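Local structure of predicted metal-dependent hydrolase of the TIM-barrel fold (Lactobacillus casei, 2QPX) at residues C19-D24 / F104-P109; D32-V37 / Y322-G327. The protein probably acts as a zinc-dependent hydrolase of the amidohydrolase type, holding two zinc ions in its TIM-barrel active site. All blocks are in the same frame, centred on the assembly; numbering follows the deposited sequence.

Interaction 1 of 2, residues C19-D24 / F104-P109; sequences CHFLID and FVPDDP. With ZN (zinc ion), chain B; EDO (1,2-ethanediol), chain L.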
ATOM      1  N   CYS A  19      -8.442 -23.606   6.819  1.00 13.36           N
ATOM      2  CA  CYS A  19      -7.755 -24.387   5.797  1.00 12.71           C
ATOM      3  C   CYS A  19      -8.783 -25.249   5.070  1.00 13.83           C
ATOM      4  O   CYS A  19      -9.983 -25.081   5.249  1.00 14.60           O
ATOM      5  CB  CYS A  19      -6.589 -25.177   6.425  1.00 13.68           C
ATOM      6  SG  CYS A  19      -7.120 -26.278   7.764  1.00 15.79           S
ATOM      7  N   HIS A  20      -8.309 -26.178   4.254  1.00 14.25           N
ATOM      8  CA  HIS A  20      -9.132 -26.824   3.251  1.00 14.43           C
ATOM      9  C   HIS A  20      -8.768 -28.320   3.074  1.00 14.30           C
ATOM     10  O   HIS A  20      -7.701 -28.809   3.502  1.00 14.15           O
ATOM     11  CB  HIS A  20      -8.982 -26.083   1.931  1.00 14.00           C
ATOM     12  CG  HIS A  20      -9.564 -24.695   1.960  1.00 14.92           C
ATOM     13  ND1 HIS A  20     -10.916 -24.467   2.048  1.00 17.25           N
ATOM     14  CD2 HIS A  20      -8.976 -23.469   1.924  1.00 17.66           C
ATOM     15  CE1 HIS A  20     -11.135 -23.151   2.103  1.00 17.08           C
ATOM     16  NE2 HIS A  20      -9.973 -22.521   2.022  1.00 16.27           N
ATOM     17  N   PHE A  21      -9.692 -29.060   2.473  1.00 13.93           N
ATOM     18  CA  PHE A  21      -9.508 -30.480   2.267  1.00 14.11           C
ATOM     19  C   PHE A  21      -8.233 -30.807   1.499  1.00 15.14           C
ATOM     20  O   PHE A  21      -7.825 -30.106   0.550  1.00 14.64           O
ATOM     21  CB  PHE A  21     -10.624 -31.060   1.424  1.00 16.36           C
ATOM     22  CG  PHE A  21     -11.981 -31.033   2.051  1.00 16.49           C
ATOM     23  CD1 PHE A  21     -12.270 -31.705   3.200  1.00 19.03           C
ATOM     24  CD2 PHE A  21     -13.008 -30.329   1.432  1.00 17.70           C
ATOM     25  CE1 PHE A  21     -13.566 -31.720   3.729  1.00 19.82           C
ATOM     26  CE2 PHE A  21     -14.279 -30.330   1.967  1.00 19.58           C
ATOM     27  CZ  PHE A  21     -14.550 -31.033   3.108  1.00 20.12           C
ATOM     28  N   LEU A  22      -7.646 -31.938   1.892  1.00 15.14           N
ATOM     29  CA  LEU A  22      -6.625 -32.604   1.098  1.00 14.04           C
ATOM     30  C   LEU A  22      -7.236 -33.466   0.001  1.00 16.04           C
ATOM     31  O   LEU A  22      -8.423 -33.796   0.062  1.00 17.86           O
ATOM     32  CB  LEU A  22      -5.715 -33.472   2.017  1.00 16.25           C
ATOM     33  CG  LEU A  22      -4.942 -32.722   3.106  1.00 17.58           C
ATOM     34  CD1 LEU A  22      -4.433 -33.736   4.170  1.00 23.06           C
ATOM     35  CD2 LEU A  22      -3.764 -31.988   2.490  1.00 18.70           C
ATOM     36  N   ILE A  23      -6.403 -33.854  -0.965  1.00 16.54           N
ATOM     37  CA  ILE A  23      -6.800 -34.785  -2.005  1.00 16.48           C
ATOM     38  C   ILE A  23      -6.160 -36.153  -1.812  1.00 16.69           C
ATOM     39  O   ILE A  23      -5.242 -36.340  -1.032  1.00 17.07           O
ATOM     40  CB  ILE A  23      -6.487 -34.234  -3.424  1.00 16.65           C
ATOM     41  CG1 ILE A  23      -4.987 -34.284  -3.750  1.00 17.07           C
ATOM     42  CG2 ILE A  23      -7.142 -32.827  -3.630  1.00 18.91           C
ATOM     43  CD1 ILE A  23      -4.657 -34.013  -5.219  1.00 17.65           C
ATOM     44  N   ASP A  24      -6.749 -37.121  -2.503  1.00 17.59           N
ATOM     45  CA  ASP A  24      -6.259 -38.506  -2.590  1.00 18.65           C
ATOM     46  C   ASP A  24      -4.796 -38.557  -3.022  1.00 18.32           C
ATOM     47  O   ASP A  24      -4.462 -38.079  -4.097  1.00 18.93           O
ATOM     48  CB  ASP A  24      -7.178 -39.240  -3.589  1.00 19.58           C
ATOM     49  CG  ASP A  24      -6.906 -40.735  -3.715  1.00 20.52           C
ATOM     50  OD1 ASP A  24      -5.932 -41.252  -3.186  1.00 22.17           O
ATOM     51  OD2 ASP A  24      -7.733 -41.386  -4.381  1.00 25.67           O
ATOM     52  N   PHE A 104     -15.197 -25.434  -0.022  1.00 17.55           N
ATOM     53  CA  PHE A 104     -14.299 -25.616  -1.177  1.00 18.58           C
ATOM     54  C   PHE A 104     -13.956 -27.087  -1.336  1.00 18.25           C
ATOM     55  O   PHE A 104     -13.491 -27.718  -0.395  1.00 18.70           O
ATOM     56  CB  PHE A 104     -13.006 -24.835  -0.998  1.00 19.14           C
ATOM     57  CG  PHE A 104     -11.938 -25.179  -2.023  1.00 19.99           C
ATOM     58  CD1 PHE A 104     -12.128 -24.904  -3.350  1.00 26.38           C
ATOM     59  CD2 PHE A 104     -10.779 -25.870  -1.641  1.00 21.10           C
ATOM     60  CE1 PHE A 104     -11.183 -25.268  -4.284  1.00 28.29           C
ATOM     61  CE2 PHE A 104      -9.830 -26.209  -2.564  1.00 23.99           C
ATOM     62  CZ  PHE A 104     -10.045 -25.939  -3.885  1.00 24.48           C
ATOM     63  N   VAL A 105     -14.171 -27.618  -2.529  1.00 18.42           N
ATOM     64  CA  VAL A 105     -13.919 -29.029  -2.781  1.00 19.87           C
ATOM     65  C   VAL A 105     -12.920 -29.161  -3.918  1.00 19.76           C
ATOM     66  O   VAL A 105     -13.244 -28.894  -5.088  1.00 20.95           O
ATOM     67  CB  VAL A 105     -15.212 -29.758  -3.138  1.00 21.69           C
ATOM     68  CG1 VAL A 105     -14.908 -31.245  -3.470  1.00 23.53           C
ATOM     69  CG2 VAL A 105     -16.216 -29.664  -1.995  1.00 24.01           C
ATOM     70  N   PRO A 106     -11.671 -29.554  -3.598  1.00 19.07           N
ATOM     71  CA  PRO A 106     -10.693 -29.751  -4.685  1.00 19.41           C
ATOM     72  C   PRO A 106     -11.030 -31.036  -5.425  1.00 20.06           C
ATOM     73  O   PRO A 106     -11.697 -31.905  -4.877  1.00 20.23           O
ATOM     74  CB  PRO A 106      -9.360 -29.890  -3.940  1.00 19.05           C
ATOM     75  CG  PRO A 106      -9.744 -30.448  -2.592  1.00 20.74           C
ATOM     76  CD  PRO A 106     -11.115 -29.870  -2.276  1.00 20.62           C
ATOM     77  N   ASP A 107     -10.544 -31.172  -6.651  1.00 19.78           N
ATOM     78  CA  ASP A 107     -10.767 -32.406  -7.405  1.00 20.35           C
ATOM     79  C   ASP A 107     -10.079 -33.578  -6.718  1.00 20.11           C
ATOM     80  O   ASP A 107      -8.981 -33.423  -6.204  1.00 20.85           O
ATOM     81  CB  ASP A 107     -10.214 -32.271  -8.825  1.00 22.72           C
ATOM     82  CG  ASP A 107     -10.987 -31.313  -9.695  1.00 28.83           C
ATOM     83  OD1 ASP A 107     -12.129 -30.957  -9.384  1.00 29.10           O
ATOM     84  OD2 ASP A 107     -10.416 -30.913 -10.720  1.00 33.44           O
ATOM     85  N   ASP A 108     -10.726 -34.741  -6.734  1.00 20.27           N
ATOM     86  CA  ASP A 108     -10.270 -35.960  -6.061  1.00 20.20           C
ATOM     87  C   ASP A 108     -10.117 -35.769  -4.547  1.00 21.02           C
ATOM     88  O   ASP A 108      -9.087 -36.133  -3.974  1.00 20.72           O
ATOM     89  CB  ASP A 108      -8.965 -36.436  -6.700  1.00 21.21           C
ATOM     90  CG  ASP A 108      -9.039 -36.438  -8.184  1.00 23.69           C
ATOM     91  OD1 ASP A 108      -9.733 -37.327  -8.736  1.00 27.12           O
ATOM     92  OD2 ASP A 108      -8.452 -35.540  -8.825  1.00 23.74           O
ATOM     93  N   PRO A 109     -11.152 -35.195  -3.896  1.00 20.29           N
ATOM     94  CA  PRO A 109     -11.010 -34.818  -2.497  1.00 19.35           C
ATOM     95  C   PRO A 109     -11.064 -35.996  -1.532  1.00 19.94           C
ATOM     96  O   PRO A 109     -11.670 -37.051  -1.842  1.00 23.94           O
ATOM     97  CB  PRO A 109     -12.266 -33.994  -2.227  1.00 19.37           C
ATOM     98  CG  PRO A 109     -13.267 -34.595  -3.117  1.00 22.06           C
ATOM     99  CD  PRO A 109     -12.521 -34.909  -4.387  1.00 20.38           C
TER
HETATM  100 ZN    ZN B 376      -9.781 -20.462   2.274  0.70 14.91          ZN
HETATM  101  C1  EDO L 386      -7.342 -41.112  -8.443  1.00 52.76           C
HETATM  102  O1  EDO L 386      -6.605 -40.618  -9.568  1.00 56.42           O
HETATM  103  C2  EDO L 386      -6.499 -42.127  -7.684  1.00 51.14           C
HETATM  104  O2  EDO L 386      -7.252 -42.715  -6.606  1.00 50.58           O
HETATM  105  O   HOH W   1     -11.943 -27.264   1.795  1.00 16.99           O
HETATM  106  O   HOH W   2      -9.274 -19.301   0.636  1.00 29.42           O

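Interaction 2 of 2, residues D32-V37 / Y322-G327; sequences DRLAQV and YPEMYG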
ATOM      1  N   ASP A  32       2.241 -31.730 -11.203  1.00 18.68           N
ATOM      2  CA  ASP A  32       1.344 -30.747 -11.808  1.00 19.73           C
ATOM      3  C   ASP A  32       0.273 -30.274 -10.813  1.00 18.10           C
ATOM      4  O   ASP A  32      -0.080 -29.083 -10.800  1.00 18.33           O
ATOM      5  CB  ASP A  32       0.699 -31.294 -13.076  1.00 21.73           C
ATOM      6  CG  ASP A  32       1.656 -31.366 -14.260  1.00 23.72           C
ATOM      7  OD1 ASP A  32       2.818 -30.891 -14.201  1.00 26.56           O
ATOM      8  OD2 ASP A  32       1.191 -31.910 -15.274  1.00 30.41           O
ATOM      9  N   ARG A  33      -0.241 -31.173  -9.988  1.00 18.67           N
ATOM     10  CA  ARG A  33      -1.228 -30.778  -8.971  1.00 17.14           C
ATOM     11  C   ARG A  33      -0.626 -29.844  -7.928  1.00 16.68           C
ATOM     12  O   ARG A  33      -1.295 -28.924  -7.439  1.00 17.54           O
ATOM     13  CB  ARG A  33      -1.918 -31.989  -8.300  1.00 19.52           C
ATOM     14  CG  ARG A  33      -2.834 -32.793  -9.239  1.00 20.61           C
ATOM     15  CD  ARG A  33      -4.098 -32.042  -9.695  1.00 21.97           C
ATOM     16  NE  ARG A  33      -5.030 -31.660  -8.614  1.00 22.63           N
ATOM     17  CZ  ARG A  33      -6.056 -32.384  -8.178  1.00 23.62           C
ATOM     18  NH1 ARG A  33      -6.339 -33.567  -8.696  1.00 24.41           N
ATOM     19  NH2 ARG A  33      -6.838 -31.900  -7.243  1.00 22.32           N
ATOM     20  N   LEU A  34       0.611 -30.075  -7.542  1.00 17.43           N
ATOM     21  CA  LEU A  34       1.331 -29.180  -6.656  1.00 16.14           C
ATOM     22  C   LEU A  34       1.479 -27.792  -7.309  1.00 17.33           C
ATOM     23  O   LEU A  34       1.248 -26.755  -6.678  1.00 18.24           O
ATOM     24  CB  LEU A  34       2.730 -29.739  -6.299  1.00 18.51           C
ATOM     25  CG  LEU A  34       2.783 -30.730  -5.156  1.00 19.71           C
ATOM     26  CD1 LEU A  34       4.128 -31.543  -5.151  1.00 20.62           C
ATOM     27  CD2 LEU A  34       2.507 -30.024  -3.780  1.00 19.80           C
ATOM     28  N   ALA A  35       1.878 -27.771  -8.571  1.00 17.44           N
ATOM     29  CA  ALA A  35       1.970 -26.503  -9.302  1.00 18.00           C
ATOM     30  C   ALA A  35       0.620 -25.800  -9.367  1.00 16.29           C
ATOM     31  O   ALA A  35       0.514 -24.610  -9.083  1.00 17.08           O
ATOM     32  CB  ALA A  35       2.568 -26.729 -10.702  1.00 19.08           C
ATOM     33  N   GLN A  36      -0.430 -26.539  -9.687  1.00 16.95           N
ATOM     34  CA  GLN A  36      -1.740 -25.938  -9.882  1.00 18.19           C
ATOM     35  C   GLN A  36      -2.257 -25.337  -8.560  1.00 16.92           C
ATOM     36  O   GLN A  36      -2.839 -24.242  -8.586  1.00 19.18           O
ATOM     37  CB  GLN A  36      -2.716 -26.952 -10.489  1.00 19.38           C
ATOM     38  CG  GLN A  36      -2.360 -27.290 -11.937  1.00 24.11           C
ATOM     39  CD  GLN A  36      -3.004 -28.586 -12.477  1.00 29.26           C
ATOM     40  OE1 GLN A  36      -3.576 -29.345 -11.727  1.00 31.42           O
ATOM     41  NE2 GLN A  36      -2.888 -28.823 -13.791  1.00 37.57           N
ATOM     42  N   VAL A  37      -1.992 -25.980  -7.406  1.00 16.22           N
ATOM     43  CA  VAL A  37      -2.490 -25.468  -6.153  1.00 17.17           C
ATOM     44  C   VAL A  37      -1.616 -24.343  -5.571  1.00 16.89           C
ATOM     45  O   VAL A  37      -2.053 -23.617  -4.672  1.00 17.98           O
ATOM     46  CB  VAL A  37      -2.727 -26.616  -5.129  1.00 16.71           C
ATOM     47  CG1 VAL A  37      -1.427 -27.040  -4.441  1.00 17.28           C
ATOM     48  CG2 VAL A  37      -3.801 -26.177  -4.094  1.00 18.23           C
ATOM     49  N   TYR A 322      -2.534 -30.770  -0.659  1.00 14.54           N
ATOM     50  CA  TYR A 322      -1.358 -31.492  -0.268  1.00 13.95           C
ATOM     51  C   TYR A 322      -0.677 -30.914   0.942  1.00 15.50           C
ATOM     52  O   TYR A 322      -0.704 -29.710   1.164  1.00 16.65           O
ATOM     53  CB  TYR A 322      -0.377 -31.507  -1.440  1.00 14.92           C
ATOM     54  CG  TYR A 322      -0.660 -32.437  -2.614  1.00 15.71           C
ATOM     55  CD1 TYR A 322      -1.136 -33.731  -2.429  1.00 15.93           C
ATOM     56  CD2 TYR A 322      -0.386 -32.040  -3.910  1.00 15.09           C
ATOM     57  CE1 TYR A 322      -1.288 -34.598  -3.509  1.00 16.32           C
ATOM     58  CE2 TYR A 322      -0.519 -32.893  -4.983  1.00 16.29           C
ATOM     59  CZ  TYR A 322      -0.985 -34.177  -4.783  1.00 15.03           C
ATOM     60  OH  TYR A 322      -1.094 -34.981  -5.879  1.00 17.75           O
ATOM     61  N   PRO A 323       0.010 -31.765   1.721  1.00 14.68           N
ATOM     62  CA  PRO A 323       0.633 -31.286   2.955  1.00 14.71           C
ATOM     63  C   PRO A 323       1.745 -30.282   2.763  1.00 15.10           C
ATOM     64  O   PRO A 323       2.013 -29.501   3.674  1.00 15.06           O
ATOM     65  CB  PRO A 323       1.113 -32.564   3.641  1.00 15.39           C
ATOM     66  CG  PRO A 323       1.316 -33.548   2.490  1.00 15.95           C
ATOM     67  CD  PRO A 323       0.163 -33.231   1.555  1.00 15.65           C
ATOM     68  N   GLU A 324       2.372 -30.271   1.591  1.00 15.43           N
ATOM     69  CA  GLU A 324       3.392 -29.237   1.318  1.00 16.63           C
ATOM     70  C   GLU A 324       2.858 -27.820   1.471  1.00 17.15           C
ATOM     71  O   GLU A 324       3.606 -26.924   1.873  1.00 16.74           O
ATOM     72  CB  GLU A 324       3.972 -29.366  -0.090  1.00 17.73           C
ATOM     73  CG  GLU A 324       4.794 -30.606  -0.332  1.00 17.27           C
ATOM     74  CD  GLU A 324       4.007 -31.847  -0.774  1.00 18.73           C
ATOM     75  OE1 GLU A 324       2.785 -31.935  -0.590  1.00 18.51           O
ATOM     76  OE2 GLU A 324       4.669 -32.809  -1.233  1.00 19.99           O
HETATM   77  N   MSE A 325       1.601 -27.595   1.095  1.00 14.71           N
HETATM   78  CA  MSE A 325       1.077 -26.251   1.166  1.00 16.04           C
HETATM   79  C   MSE A 325       0.873 -25.871   2.627  1.00 15.64           C
HETATM   80  O   MSE A 325       1.084 -24.719   3.004  1.00 15.90           O
HETATM   81  CB  MSE A 325      -0.212 -26.115   0.366  1.00 15.28           C
HETATM   82  CG  MSE A 325      -0.793 -24.693   0.299  1.00 15.78           C
HETATM   83 SE   MSE A 325      -2.215 -24.548  -0.978  0.80 16.44          SE
HETATM   84  CE  MSE A 325      -2.650 -22.645  -0.696  1.00 17.64           C
ATOM     85  N   TYR A 326       0.418 -26.833   3.452  1.00 14.09           N
ATOM     86  CA  TYR A 326       0.351 -26.596   4.874  1.00 13.64           C
ATOM     87  C   TYR A 326       1.745 -26.320   5.474  1.00 14.55           C
ATOM     88  O   TYR A 326       1.946 -25.358   6.265  1.00 15.37           O
ATOM     89  CB  TYR A 326      -0.240 -27.823   5.580  1.00 13.54           C
ATOM     90  CG  TYR A 326      -1.768 -27.942   5.491  1.00 14.36           C
ATOM     91  CD1 TYR A 326      -2.397 -28.580   4.439  1.00 14.05           C
ATOM     92  CD2 TYR A 326      -2.575 -27.370   6.483  1.00 13.99           C
ATOM     93  CE1 TYR A 326      -3.776 -28.667   4.389  1.00 15.59           C
ATOM     94  CE2 TYR A 326      -3.956 -27.468   6.450  1.00 13.86           C
ATOM     95  CZ  TYR A 326      -4.543 -28.128   5.415  1.00 13.98           C
ATOM     96  OH  TYR A 326      -5.909 -28.210   5.428  1.00 14.70           O
ATOM     97  N   GLY A 327       2.697 -27.187   5.138  1.00 15.53           N
ATOM     98  CA  GLY A 327       4.058 -27.047   5.652  1.00 16.30           C
ATOM     99  C   GLY A 327       4.712 -25.731   5.290  1.00 16.05           C
ATOM    100  O   GLY A 327       5.394 -25.125   6.135  1.00 16.68           O
TER

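Interaction 1 of 2, residues C19-D24 / F104-P109
Phe104 turns a ring edge onto the face of the His20 imidazole, a T-shaped pair with centroids 5.4 Å apart and planes at 82°; its CG, anti to the backbone N (chi1 169°), carries the ring there. The same imidazole binds zinc through His20 NE2 at 2.1 Å, together with His18, Asp318, the carboxylated Lys167 and a water. A second water lies at the ring's edge, in its plane, accepting from His20 ND1 and Phe21 N and donating to Phe104 O (2.7 Å from the water oxygen); this bridge probably helps fix the imidazole's rotation. Phe104 O also meets the edge of the Phe21 ring, 3.2 Å from CD2. Val105 CG2 only grazes that ring, whereas Pro106 sets CD against Phe21 CB and CG against Ile23 CG2 (3.7 Å). Asp107 O lies 3.2 Å from Ile23 CG2. Asp108 sends its carboxylate to Arg33 in a salt bridge, while its carbonyl O accepts from Asp24 N at 2.9 Å, nearly straight (170°). Asp24 extends OD2 to an ethanediol hydroxyl and OD1 to Lys26, so an alanine here would probably leave Lys26 without this carboxylate mate. Pro109 bridges backbones with Ile23. Both segments are loops following the adjacent parallel strands 14-19 and 95-101; Phe21 and Leu22 pack on helix 113-120, and Leu22 also touches Tyr326 of helix 323-342.

Interaction 2 of 2, residues D32-V37 / Y322-G327
Leu34 packs against Tyr322 at the tight centre of this contact, the two side chains crossing at about a right angle. Its CD2 methyl approaches ring atom CD2 of Tyr322 to 3.5 Å, and CG lies almost as near that atom. Leu34 CD2 also lies 3.7 Å from Glu324 OE1. The Glu324 chain bends at chi2 (87°), and its buried carboxylate uses OE2 for a salt bridge with Arg30 and a hydrogen bond with Tyr85, which probably offset the cost of its burial. Farther along, Val37 CG2 meets the selenium of Met325, a selenomethionine, at 3.9 Å; CG anti to the backbone N (chi1 -176°) and an extended chain carry SE across to it. Phe59 of helix 54-66 covers Leu34, Val37 and Met325. Arg33, partly exposed like Val37, makes the looser side: its CB lies 3.7 Å from Tyr322 CE2, but the bent chain leads the guanidinium away from that ring toward Asp107 in the 104-109 loop. Helix 30-37 is thus packed on the start of helix 323-342 and on Tyr322 just before it. The segment after the first strand, 14-19, here meets the segment after the last, 313-314, as in a closed TIM barrel, with the Met325 side chain about 5 Å from that of the zinc ligand Asp318.

Interaction 1 joins two loops at the ends of barrel strands and runs from the zinc site out to solvent; interaction 2 is a buried contact between a helix and the start of another. Segments 19-24 and 32-37 lie in the same connection after strand 14-19. Metal coordination, a bridging water and backbone bonding mark the first, while the second relies on apolar side chains, with charged groups paired to residues outside the two segments. Their centres are 11 Å apart. Residues 322-327 hold the 19-24 loop near its metal end, Tyr326 OH probably hydrogen-bonding His20 O at 2.7 Å; residues 32-37 hold the 104-109 loop farther out, probably through Arg33 NH2 to Asp107 O at 2.8 Å.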